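PDB 4Z0V: 2',5'-phosphodiesterase 12 from Homo sapiens, which belongs to the endonuclease/exonuclease/phosphatase family, joining a domain of that fold, with bound magnesium, to a smaller N-terminal beta domain. Local coordinates for residues A[17-26]-A[160-171]; A[149-157]-A[418-429]. All coordinates share one frame; numbering follows the deposited sequence. Where two conformers were deposited one is given.

Overall arrangement
From the N terminus the chain first builds the small beta domain, where the loop 17-26 joins strand 9-14 to strand 28-32. It then enters the endonuclease/exonuclease/phosphatase domain, and helix 159-172 returns to that loop in interaction 1, closing 133 intervening residues and tying the two domains together. Residues 149-157, just ahead of the same helix, lie inside this first loop and form one side of interaction 2. Their partner, 418-429, arrives only after most of the second domain has been built and leads into strand 433-439. The two closures therefore cross. They also touch: Tyr-161 OH probably bonds to Val-424 O, and Arg-162 NH2 to Pro-427 O.

Interaction 1: A[17-26]-A[160-171]; sequences RYIMAGFPVC and DYRQNLIQKELT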
loop_
_atom_site.group_PDB
_atom_site.type_symbol
_atom_site.label_atom_id
_atom_site.label_comp_id
_atom_site.label_asym_id
_atom_site.label_seq_id
_atom_site.Cartn_x
_atom_site.Cartn_y
_atom_site.Cartn_z
ATOM N N ARG A 17 -19.348 -5.031 -6.656
ATOM C CA ARG A 17 -20.173 -5.025 -7.877
ATOM C C ARG A 17 -19.697 -6.002 -8.897
ATOM O O ARG A 17 -20.423 -6.323 -9.832
ATOM C CB ARG A 17 -20.132 -3.642 -8.533
ATOM C CG ARG A 17 -20.786 -2.633 -7.699
ATOM C CD ARG A 17 -21.151 -1.421 -8.493
ATOM N NE ARG A 17 -21.770 -0.520 -7.548
ATOM C CZ ARG A 17 -23.066 -0.496 -7.288
ATOM N NH1 ARG A 17 -23.537 0.295 -6.347
ATOM N NH2 ARG A 17 -23.907 -1.256 -7.983
ATOM N N TYR A 18 -18.436 -6.371 -8.776
ATOM C CA TYR A 18 -17.723 -7.266 -9.657
ATOM C C TYR A 18 -17.263 -8.451 -8.813
ATOM O O TYR A 18 -16.554 -8.262 -7.833
ATOM C CB TYR A 18 -16.538 -6.499 -10.283
ATOM C CG TYR A 18 -16.006 -7.017 -11.602
ATOM C CD1 TYR A 18 -15.590 -6.142 -12.601
ATOM C CD2 TYR A 18 -15.835 -8.381 -11.823
ATOM C CE1 TYR A 18 -15.095 -6.614 -13.817
ATOM C CE2 TYR A 18 -15.351 -8.863 -13.037
ATOM C CZ TYR A 18 -14.971 -7.978 -14.026
ATOM O OH TYR A 18 -14.476 -8.470 -15.209
ATOM N N ILE A 19 -17.758 -9.649 -9.131
ATOM C CA ILE A 19 -17.404 -10.855 -8.401
ATOM C C ILE A 19 -16.800 -11.839 -9.405
ATOM O O ILE A 19 -17.450 -12.143 -10.409
ATOM C CB ILE A 19 -18.641 -11.427 -7.650
ATOM C CG1 ILE A 19 -19.049 -10.489 -6.489
ATOM C CG2 ILE A 19 -18.351 -12.855 -7.159
ATOM C CD1 ILE A 19 -20.372 -10.798 -5.848
ATOM N N MET A 20 -15.577 -12.347 -9.126
ATOM C CA MET A 20 -14.911 -13.303 -10.013
ATOM C C MET A 20 -14.579 -14.590 -9.324
ATOM O O MET A 20 -14.176 -14.585 -8.151
ATOM C CB MET A 20 -13.599 -12.725 -10.581
ATOM C CG MET A 20 -13.814 -11.545 -11.441
ATOM S SD MET A 20 -12.284 -10.905 -12.160
ATOM C CE MET A 20 -11.467 -10.517 -10.838
ATOM N N ALA A 21 -14.651 -15.700 -10.073
ATOM C CA ALA A 21 -14.262 -17.015 -9.562
ATOM C C ALA A 21 -12.791 -16.991 -9.147
ATOM O O ALA A 21 -11.977 -16.471 -9.900
ATOM C CB ALA A 21 -14.475 -18.067 -10.639
ATOM N N GLY A 22 -12.481 -17.492 -7.956
ATOM C CA GLY A 22 -11.109 -17.519 -7.447
ATOM C C GLY A 22 -10.625 -16.229 -6.819
ATOM O O GLY A 22 -9.470 -16.162 -6.367
ATOM N N PHE A 23 -11.514 -15.222 -6.722
ATOM C CA PHE A 23 -11.206 -13.906 -6.132
ATOM C C PHE A 23 -12.077 -13.713 -4.913
ATOM O O PHE A 23 -13.294 -13.919 -5.001
ATOM C CB PHE A 23 -11.393 -12.754 -7.135
ATOM C CG PHE A 23 -10.288 -12.725 -8.162
ATOM C CD1 PHE A 23 -10.230 -13.680 -9.173
ATOM C CD2 PHE A 23 -9.253 -11.796 -8.066
ATOM C CE1 PHE A 23 -9.180 -13.686 -10.090
ATOM C CE2 PHE A 23 -8.206 -11.798 -8.992
ATOM C CZ PHE A 23 -8.160 -12.761 -9.975
ATOM N N PRO A 24 -11.473 -13.355 -3.768
ATOM C CA PRO A 24 -12.263 -13.241 -2.530
ATOM C C PRO A 24 -13.277 -12.115 -2.576
ATOM O O PRO A 24 -12.957 -11.017 -3.010
ATOM C CB PRO A 24 -11.197 -12.996 -1.439
ATOM C CG PRO A 24 -10.013 -12.410 -2.174
ATOM C CD PRO A 24 -10.024 -13.124 -3.515
ATOM N N VAL A 25 -14.513 -12.408 -2.133
ATOM C CA VAL A 25 -15.630 -11.469 -2.034
ATOM C C VAL A 25 -15.581 -10.939 -0.609
ATOM O O VAL A 25 -15.818 -11.709 0.334
ATOM C CB VAL A 25 -17.001 -12.135 -2.365
ATOM C CG1 VAL A 25 -18.135 -11.119 -2.226
ATOM C CG2 VAL A 25 -16.995 -12.739 -3.765
ATOM N N CYS A 26 -15.203 -9.658 -0.460
ATOM C CA CYS A 26 -14.969 -9.033 0.842
ATOM C C CYS A 26 -16.034 -7.991 1.133
ATOM O O CYS A 26 -15.947 -6.860 0.657
ATOM C CB CYS A 26 -13.564 -8.430 0.883
ATOM S SG CYS A 26 -12.258 -9.595 0.430
ATOM N N ASP A 160 -13.146 -1.269 -10.547
ATOM C CA ASP A 160 -13.738 -2.485 -9.992
ATOM C C ASP A 160 -12.908 -3.743 -10.344
ATOM O O ASP A 160 -12.685 -4.580 -9.468
ATOM C CB ASP A 160 -15.200 -2.649 -10.439
ATOM C CG ASP A 160 -16.177 -1.660 -9.800
ATOM O OD1 ASP A 160 -15.970 -1.289 -8.616
ATOM O OD2 ASP A 160 -17.168 -1.286 -10.470
ATOM N N TYR A 161 -12.386 -3.829 -11.584
ATOM C CA TYR A 161 -11.543 -4.949 -11.984
ATOM C C TYR A 161 -10.216 -4.942 -11.186
ATOM O O TYR A 161 -9.827 -5.955 -10.569
ATOM C CB TYR A 161 -11.259 -4.888 -13.503
ATOM C CG TYR A 161 -10.461 -6.076 -13.994
ATOM C CD1 TYR A 161 -9.068 -6.035 -14.048
ATOM C CD2 TYR A 161 -11.095 -7.243 -14.408
ATOM C CE1 TYR A 161 -8.326 -7.124 -14.515
ATOM C CE2 TYR A 161 -10.367 -8.329 -14.905
ATOM C CZ TYR A 161 -8.983 -8.255 -14.978
ATOM O OH TYR A 161 -8.275 -9.332 -15.467
ATOM N N ARG A 162 -9.487 -3.817 -11.253
ATOM C CA ARG A 162 -8.192 -3.685 -10.560
ATOM C C ARG A 162 -8.328 -3.937 -9.045
ATOM O O ARG A 162 -7.443 -4.559 -8.463
ATOM C CB ARG A 162 -7.584 -2.314 -10.820
ATOM C CG ARG A 162 -7.164 -2.181 -12.279
ATOM C CD ARG A 162 -6.120 -1.097 -12.536
ATOM N NE ARG A 162 -6.595 0.204 -12.093
ATOM C CZ ARG A 162 -6.075 0.904 -11.094
ATOM N NH1 ARG A 162 -6.569 2.092 -10.785
ATOM N NH2 ARG A 162 -5.049 0.419 -10.395
ATOM N N GLN A 163 -9.407 -3.456 -8.415
ATOM C CA GLN A 163 -9.590 -3.674 -6.971
ATOM C C GLN A 163 -9.764 -5.120 -6.660
ATOM O O GLN A 163 -9.237 -5.575 -5.642
ATOM C CB GLN A 163 -10.754 -2.870 -6.379
ATOM C CG GLN A 163 -10.440 -1.391 -6.268
ATOM C CD GLN A 163 -9.078 -1.078 -5.695
ATOM O OE1 GLN A 163 -8.266 -0.389 -6.322
ATOM N NE2 GLN A 163 -8.798 -1.553 -4.491
ATOM N N ASN A 164 -10.466 -5.873 -7.521
ATOM C CA ASN A 164 -10.583 -7.308 -7.244
ATOM C C ASN A 164 -9.198 -7.979 -7.193
ATOM O O ASN A 164 -8.894 -8.742 -6.266
ATOM C CB ASN A 164 -11.456 -7.972 -8.284
ATOM C CG ASN A 164 -12.698 -8.568 -7.699
ATOM O OD1 ASN A 164 -12.860 -9.785 -7.661
ATOM N ND2 ASN A 164 -13.588 -7.731 -7.205
ATOM N N LEU A 165 -8.345 -7.639 -8.166
ATOM C CA LEU A 165 -6.998 -8.195 -8.217
ATOM C C LEU A 165 -6.165 -7.738 -7.044
ATOM O O LEU A 165 -5.461 -8.555 -6.464
ATOM C CB LEU A 165 -6.310 -7.801 -9.535
ATOM C CG LEU A 165 -6.509 -8.749 -10.715
ATOM C CD1 LEU A 165 -7.983 -8.866 -11.096
ATOM C CD2 LEU A 165 -5.724 -8.247 -11.920
ATOM N N ILE A 166 -6.267 -6.456 -6.668
ATOM C CA ILE A 166 -5.481 -5.874 -5.554
ATOM C C ILE A 166 -5.923 -6.521 -4.240
ATOM O O ILE A 166 -5.093 -6.841 -3.405
ATOM C CB ILE A 166 -5.620 -4.325 -5.525
ATOM C CG1 ILE A 166 -4.797 -3.679 -6.686
ATOM C CG2 ILE A 166 -5.168 -3.734 -4.162
ATOM C CD1 ILE A 166 -5.292 -2.238 -7.103
ATOM N N GLN A 167 -7.216 -6.770 -4.084
ATOM C CA GLN A 167 -7.705 -7.438 -2.888
ATOM C C GLN A 167 -7.152 -8.851 -2.808
ATOM O O GLN A 167 -6.633 -9.243 -1.763
ATOM C CB GLN A 167 -9.245 -7.469 -2.877
ATOM C CG GLN A 167 -9.868 -6.106 -2.518
ATOM C CD GLN A 167 -11.392 -6.227 -2.517
ATOM O OE1 GLN A 167 -11.971 -7.040 -3.225
ATOM N NE2 GLN A 167 -12.081 -5.436 -1.713
ATOM N N LYS A 168 -7.195 -9.592 -3.925
ATOM C CA LYS A 168 -6.664 -10.954 -3.941
ATOM C C LYS A 168 -5.144 -10.933 -3.675
ATOM O O LYS A 168 -4.635 -11.711 -2.882
ATOM C CB LYS A 168 -6.973 -11.644 -5.278
ATOM C CG LYS A 168 -6.501 -13.117 -5.249
ATOM C CD LYS A 168 -6.866 -13.914 -6.476
ATOM C CE LYS A 168 -6.402 -15.360 -6.329
ATOM N NZ LYS A 168 -6.855 -16.147 -7.520
ATOM N N GLU A 169 -4.455 -10.018 -4.328
ATOM C CA GLU A 169 -3.006 -9.877 -4.196
ATOM C C GLU A 169 -2.593 -9.601 -2.753
ATOM O O GLU A 169 -1.779 -10.326 -2.192
ATOM C CB GLU A 169 -2.488 -8.762 -5.107
ATOM C CG GLU A 169 -0.979 -8.642 -4.964
ATOM C CD GLU A 169 -0.337 -7.712 -5.959
ATOM O OE1 GLU A 169 0.908 -7.589 -5.915
ATOM O OE2 GLU A 169 -1.067 -7.099 -6.769
ATOM N N LEU A 170 -3.118 -8.521 -2.170
ATOM C CA LEU A 170 -2.734 -8.139 -0.831
ATOM C C LEU A 170 -3.154 -9.122 0.204
ATOM O O LEU A 170 -2.333 -9.460 1.044
ATOM C CB LEU A 170 -3.286 -6.737 -0.494
ATOM C CG LEU A 170 -2.631 -5.611 -1.294
ATOM C CD1 LEU A 170 -3.244 -4.256 -0.899
ATOM C CD2 LEU A 170 -1.097 -5.577 -1.025
ATOM N N THR A 171 -4.387 -9.638 0.153
ATOM C CA THR A 171 -4.795 -10.610 1.179
ATOM C C THR A 171 -3.992 -11.905 1.074
ATOM O O THR A 171 -3.669 -12.498 2.103
ATOM C CB THR A 171 -6.296 -10.883 1.120
ATOM O OG1 THR A 171 -6.629 -11.455 -0.156
ATOM C CG2 THR A 171 -7.146 -9.590 1.401
HETATM O O HOH W 1 -16.889 -3.772 -7.143
HETATM O O HOH W 2 -14.555 -11.763 -6.526
HETATM O O HOH W 3 -14.404 -8.134 -2.711
HETATM O O HOH W 4 -10.888 -10.284 -4.622
HETATM O O HOH W 5 -15.018 -5.304 -1.681
#
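Lys-168 runs fully extended from a CG anti to its backbone N (chi1 -176°), which carries it across the ring of Phe-23, itself turned with CG anti to the carbonyl carbon (chi1 -74°). This is a loop-on-helix interface between the N-terminal beta domain and helix 159-172 of the endonuclease/exonuclease/phosphatase domain. Lys-168 CD makes a CH-pi contact over one face of the ring, 3.7 Å from the Phe-23 centroid, and NZ adds a cation-pi contact over that face. Met-20 CE sits over the centre of the opposite face, whereas Lys-168 CD is offset toward the rim. A type II turn from Met-20 to Phe-23 presents Gly-22 O to the ammonium group. One turn earlier in the helix, Asn-164 ND2 gives only a weak bond to Tyr-18 O, while its OD1 lies 3.4 Å from Phe-23 CB. A water that accepts from Met-20 N can donate to Asn-164 OD1 or Phe-23 O. Tyr-18 OH approaches the edge of the Tyr-161 ring, and Met-20 SD meets that ring obliquely in a Met-aromatic contact. Tyr-161 OH hydrogen-bonds Val-424 O. The bond from Lys-168 NZ to Gly-22 O is 2.9 Å, with the donor 42° out of the carbonyl plane.

Interaction 2: A[149-157]-A[418-429]; sequences YPYCAPYAL and HQALPSVSHPSD
Tyr-149 and Tyr-151 grip the 418-429 loop through their hydroxyls. Tyr-149 OH donates to Asp-429 OD2 at 2.9 Å, meeting the carboxylate from above its plane, with ring and carboxylate nearly perpendicular (87°). Tyr-151 OH donates to Leu-421 O at 2.6 Å and also bonds to Gly-385 N. With CG between the backbone N and the carbonyl carbon (chi1 47°), the Tyr-151 ring reaches Leu-421 O and takes Ala-420 CB over one face. Pro-422, which follows a cis peptide bond, lays CD over one face of the Tyr-149 ring, 3.8 Å from its centroid, and its CG touches Leu-157 CD2. Farther along the loop, Val-424 CG1 packs against Ala-153 CB, Ala-156 CB and Tyr-155 OH. Behind these contacts, both tyrosines lie in a type I turn from Tyr-149 to Cys-152, and an ST turn, in which Ser-423 OG accepts from Ser-425 N at 3.0 Å, spans Val-424. A water can bridge Ala-156 O and Ser-423 O. Asp-429 has its side chain about 4 Å from the bound magnesium ion, so the Tyr-149 bond probably helps orient its carboxylate. Strand 382-384 lies against both tyrosines through Val-384, while helix 159-172 packs on Ala-156 and Pro-427.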
loop_
_atom_site.group_PDB
_atom_site.type_symbol
_atom_site.label_atom_id
_atom_site.label_comp_id
_atom_site.label_asym_id
_atom_site.label_seq_id
_atom_site.Cartn_x
_atom_site.Cartn_y
_atom_site.Cartn_z
ATOM N N TYR A 149 -1.340 3.873 -21.230
ATOM C CA TYR A 149 -1.489 2.420 -21.204
ATOM C C TYR A 149 -2.345 1.915 -22.388
ATOM O O TYR A 149 -3.280 1.146 -22.174
ATOM C CB TYR A 149 -2.123 2.008 -19.849
ATOM C CG TYR A 149 -1.600 2.756 -18.636
ATOM C CD1 TYR A 149 -0.263 2.662 -18.256
ATOM C CD2 TYR A 149 -2.452 3.531 -17.846
ATOM C CE1 TYR A 149 0.215 3.309 -17.115
ATOM C CE2 TYR A 149 -1.981 4.192 -16.706
ATOM C CZ TYR A 149 -0.644 4.082 -16.352
ATOM O OH TYR A 149 -0.160 4.737 -15.245
ATOM N N PRO A 150 -2.015 2.273 -23.659
ATOM C CA PRO A 150 -2.877 1.840 -24.781
ATOM C C PRO A 150 -2.879 0.327 -25.009
ATOM O O PRO A 150 -3.856 -0.217 -25.547
ATOM C CB PRO A 150 -2.287 2.580 -25.983
ATOM C CG PRO A 150 -0.858 2.870 -25.607
ATOM C CD PRO A 150 -0.918 3.143 -24.128
ATOM N N TYR A 151 -1.818 -0.345 -24.539
ATOM C CA TYR A 151 -1.599 -1.786 -24.611
ATOM C C TYR A 151 -2.456 -2.562 -23.616
ATOM O O TYR A 151 -2.537 -3.785 -23.708
ATOM C CB TYR A 151 -0.109 -2.106 -24.355
ATOM C CG TYR A 151 0.477 -1.394 -23.147
ATOM C CD1 TYR A 151 0.240 -1.855 -21.853
ATOM C CD2 TYR A 151 1.251 -0.244 -23.299
ATOM C CE1 TYR A 151 0.756 -1.190 -20.743
ATOM C CE2 TYR A 151 1.756 0.439 -22.194
ATOM C CZ TYR A 151 1.496 -0.031 -20.917
ATOM O OH TYR A 151 2.058 0.599 -19.836
ATOM N N CYS A 152 -3.045 -1.879 -22.628
ATOM C CA CYS A 152 -3.813 -2.552 -21.590
ATOM C C CYS A 152 -5.256 -2.675 -22.019
ATOM O O CYS A 152 -5.798 -1.736 -22.570
ATOM C CB CYS A 152 -3.688 -1.793 -20.269
ATOM S SG CYS A 152 -4.531 -2.588 -18.879
ATOM N N ALA A 153 -5.882 -3.813 -21.763
ATOM C CA ALA A 153 -7.310 -3.964 -22.065
ATOM C C ALA A 153 -8.090 -2.895 -21.277
ATOM O O ALA A 153 -7.886 -2.796 -20.070
ATOM C CB ALA A 153 -7.770 -5.356 -21.678
ATOM N N PRO A 154 -8.886 -2.014 -21.921
ATOM C CA PRO A 154 -9.584 -0.966 -21.164
ATOM C C PRO A 154 -10.357 -1.485 -19.946
ATOM O O PRO A 154 -10.332 -0.815 -18.919
ATOM C CB PRO A 154 -10.532 -0.371 -22.204
ATOM C CG PRO A 154 -9.777 -0.547 -23.498
ATOM C CD PRO A 154 -9.164 -1.896 -23.373
ATOM N N TYR A 155 -10.988 -2.676 -20.029
ATOM C CA TYR A 155 -11.733 -3.230 -18.891
ATOM C C TYR A 155 -10.793 -3.477 -17.706
ATOM O O TYR A 155 -11.229 -3.373 -16.560
ATOM C CB TYR A 155 -12.525 -4.523 -19.246
ATOM C CG TYR A 155 -11.713 -5.794 -19.423
ATOM C CD1 TYR A 155 -11.397 -6.601 -18.334
ATOM C CD2 TYR A 155 -11.326 -6.227 -20.687
ATOM C CE1 TYR A 155 -10.671 -7.778 -18.491
ATOM C CE2 TYR A 155 -10.640 -7.429 -20.863
ATOM C CZ TYR A 155 -10.311 -8.198 -19.760
ATOM O OH TYR A 155 -9.625 -9.369 -19.924
ATOM N N ALA A 156 -9.528 -3.824 -17.985
ATOM C CA ALA A 156 -8.528 -4.119 -16.942
ATOM C C ALA A 156 -8.001 -2.850 -16.262
ATOM O O ALA A 156 -7.275 -2.968 -15.284
ATOM C CB ALA A 156 -7.375 -4.922 -17.517
ATOM N N LEU A 157 -8.327 -1.651 -16.778
ATOM C CA LEU A 157 -7.920 -0.375 -16.152
ATOM C C LEU A 157 -8.960 0.123 -15.183
ATOM O O LEU A 157 -8.667 0.955 -14.321
ATOM C CB LEU A 157 -7.714 0.724 -17.212
ATOM C CG LEU A 157 -6.327 0.907 -17.751
ATOM C CD1 LEU A 157 -6.354 1.922 -18.890
ATOM C CD2 LEU A 157 -5.348 1.344 -16.645
ATOM N N HIS A 418 1.511 -8.751 -21.900
ATOM C CA HIS A 418 0.596 -7.803 -22.526
ATOM C C HIS A 418 1.308 -6.448 -22.699
ATOM O O HIS A 418 0.766 -5.377 -22.414
ATOM C CB HIS A 418 -0.697 -7.725 -21.684
ATOM C CG HIS A 418 -1.293 -9.073 -21.415
ATOM N ND1 HIS A 418 -2.059 -9.729 -22.368
ATOM C CD2 HIS A 418 -1.208 -9.853 -20.311
ATOM C CE1 HIS A 418 -2.406 -10.881 -21.819
ATOM N NE2 HIS A 418 -1.919 -11.003 -20.584
ATOM N N GLN A 419 2.551 -6.537 -23.222
ATOM C CA GLN A 419 3.530 -5.494 -23.506
ATOM C C GLN A 419 4.119 -4.908 -22.213
ATOM O O GLN A 419 5.321 -4.984 -22.000
ATOM C CB GLN A 419 2.991 -4.372 -24.418
ATOM C CG GLN A 419 4.107 -3.381 -24.772
ATOM C CD GLN A 419 3.641 -2.134 -25.450
ATOM O OE1 GLN A 419 2.741 -2.152 -26.286
ATOM N NE2 GLN A 419 4.303 -1.029 -25.143
ATOM N N ALA A 420 3.281 -4.301 -21.371
ATOM C CA ALA A 420 3.764 -3.684 -20.142
ATOM C C ALA A 420 2.637 -3.659 -19.129
ATOM O O ALA A 420 1.644 -4.401 -19.281
ATOM C CB ALA A 420 4.290 -2.272 -20.432
ATOM N N LEU A 421 2.780 -2.811 -18.102
ATOM C CA LEU A 421 1.803 -2.765 -17.012
ATOM C C LEU A 421 1.007 -1.450 -17.003
ATOM O O LEU A 421 1.501 -0.423 -17.461
ATOM C CB LEU A 421 2.544 -2.933 -15.668
ATOM C CG LEU A 421 3.508 -4.143 -15.552
ATOM C CD1 LEU A 421 4.247 -4.107 -14.239
ATOM C CD2 LEU A 421 2.789 -5.463 -15.755
ATOM N N PRO A 422 -0.200 -1.423 -16.433
ATOM C CA PRO A 422 -0.966 -2.562 -15.899
ATOM C C PRO A 422 -1.441 -3.465 -17.032
ATOM O O PRO A 422 -1.238 -3.143 -18.207
ATOM C CB PRO A 422 -2.125 -1.888 -15.162
ATOM C CG PRO A 422 -2.326 -0.592 -15.870
ATOM C CD PRO A 422 -0.973 -0.166 -16.370
ATOM N N SER A 423 -2.037 -4.605 -16.670
ATOM C CA SER A 423 -2.553 -5.563 -17.633
ATOM C C SER A 423 -3.740 -6.301 -17.048
ATOM O O SER A 423 -4.072 -6.156 -15.850
ATOM C CB SER A 423 -1.458 -6.555 -18.017
ATOM O OG SER A 423 -1.248 -7.467 -16.950
ATOM N N VAL A 424 -4.298 -7.215 -17.850
ATOM C CA VAL A 424 -5.362 -8.091 -17.362
ATOM C C VAL A 424 -4.854 -8.981 -16.190
ATOM O O VAL A 424 -5.668 -9.486 -15.432
ATOM C CB VAL A 424 -5.914 -8.980 -18.520
ATOM C CG1 VAL A 424 -6.591 -8.124 -19.585
ATOM C CG2 VAL A 424 -4.811 -9.842 -19.144
ATOM N N SER A 425 -3.518 -9.145 -16.032
ATOM C CA SER A 425 -2.946 -10.014 -15.023
ATOM C C SER A 425 -2.216 -9.253 -13.912
ATOM O O SER A 425 -1.691 -9.878 -13.000
ATOM C CB SER A 425 -1.980 -10.992 -15.694
ATOM O OG SER A 425 -2.678 -11.775 -16.649
ATOM N N HIS A 426 -2.171 -7.913 -13.992
ATOM C CA HIS A 426 -1.410 -7.099 -13.040
ATOM C C HIS A 426 -2.107 -5.748 -12.861
ATOM O O HIS A 426 -2.239 -4.992 -13.823
ATOM C CB HIS A 426 0.015 -6.928 -13.583
ATOM C CG HIS A 426 0.936 -6.360 -12.560
ATOM N ND1 HIS A 426 1.652 -7.171 -11.716
ATOM C CD2 HIS A 426 1.162 -5.068 -12.227
ATOM C CE1 HIS A 426 2.321 -6.360 -10.911
ATOM N NE2 HIS A 426 2.071 -5.083 -11.191
ATOM N N PRO A 427 -2.579 -5.445 -11.630
ATOM C CA PRO A 427 -3.457 -4.279 -11.448
ATOM C C PRO A 427 -2.816 -2.910 -11.229
ATOM O O PRO A 427 -3.516 -1.985 -10.816
ATOM C CB PRO A 427 -4.260 -4.679 -10.201
ATOM C CG PRO A 427 -3.222 -5.457 -9.364
ATOM C CD PRO A 427 -2.535 -6.290 -10.406
ATOM N N SER A 428 -1.523 -2.755 -11.465
ATOM C CA SER A 428 -0.906 -1.437 -11.262
ATOM C C SER A 428 0.191 -1.248 -12.309
ATOM O O SER A 428 0.544 -2.209 -12.973
ATOM C CB SER A 428 -0.325 -1.351 -9.845
ATOM O OG SER A 428 0.421 -0.147 -9.706
ATOM N N ASP A 429 0.732 -0.032 -12.460
ATOM C CA ASP A 429 1.894 0.148 -13.326
ATOM C C ASP A 429 3.169 -0.126 -12.502
ATOM O O ASP A 429 4.261 -0.184 -13.053
ATOM C CB ASP A 429 1.921 1.533 -13.993
ATOM C CG ASP A 429 1.816 2.750 -13.097
ATOM O OD1 ASP A 429 1.347 2.611 -11.951
ATOM O OD2 ASP A 429 2.043 3.860 -13.593
HETATM O O HOH W 6 -3.767 -6.260 -20.730
HETATM O O HOH W 7 -5.588 -4.816 -13.902
#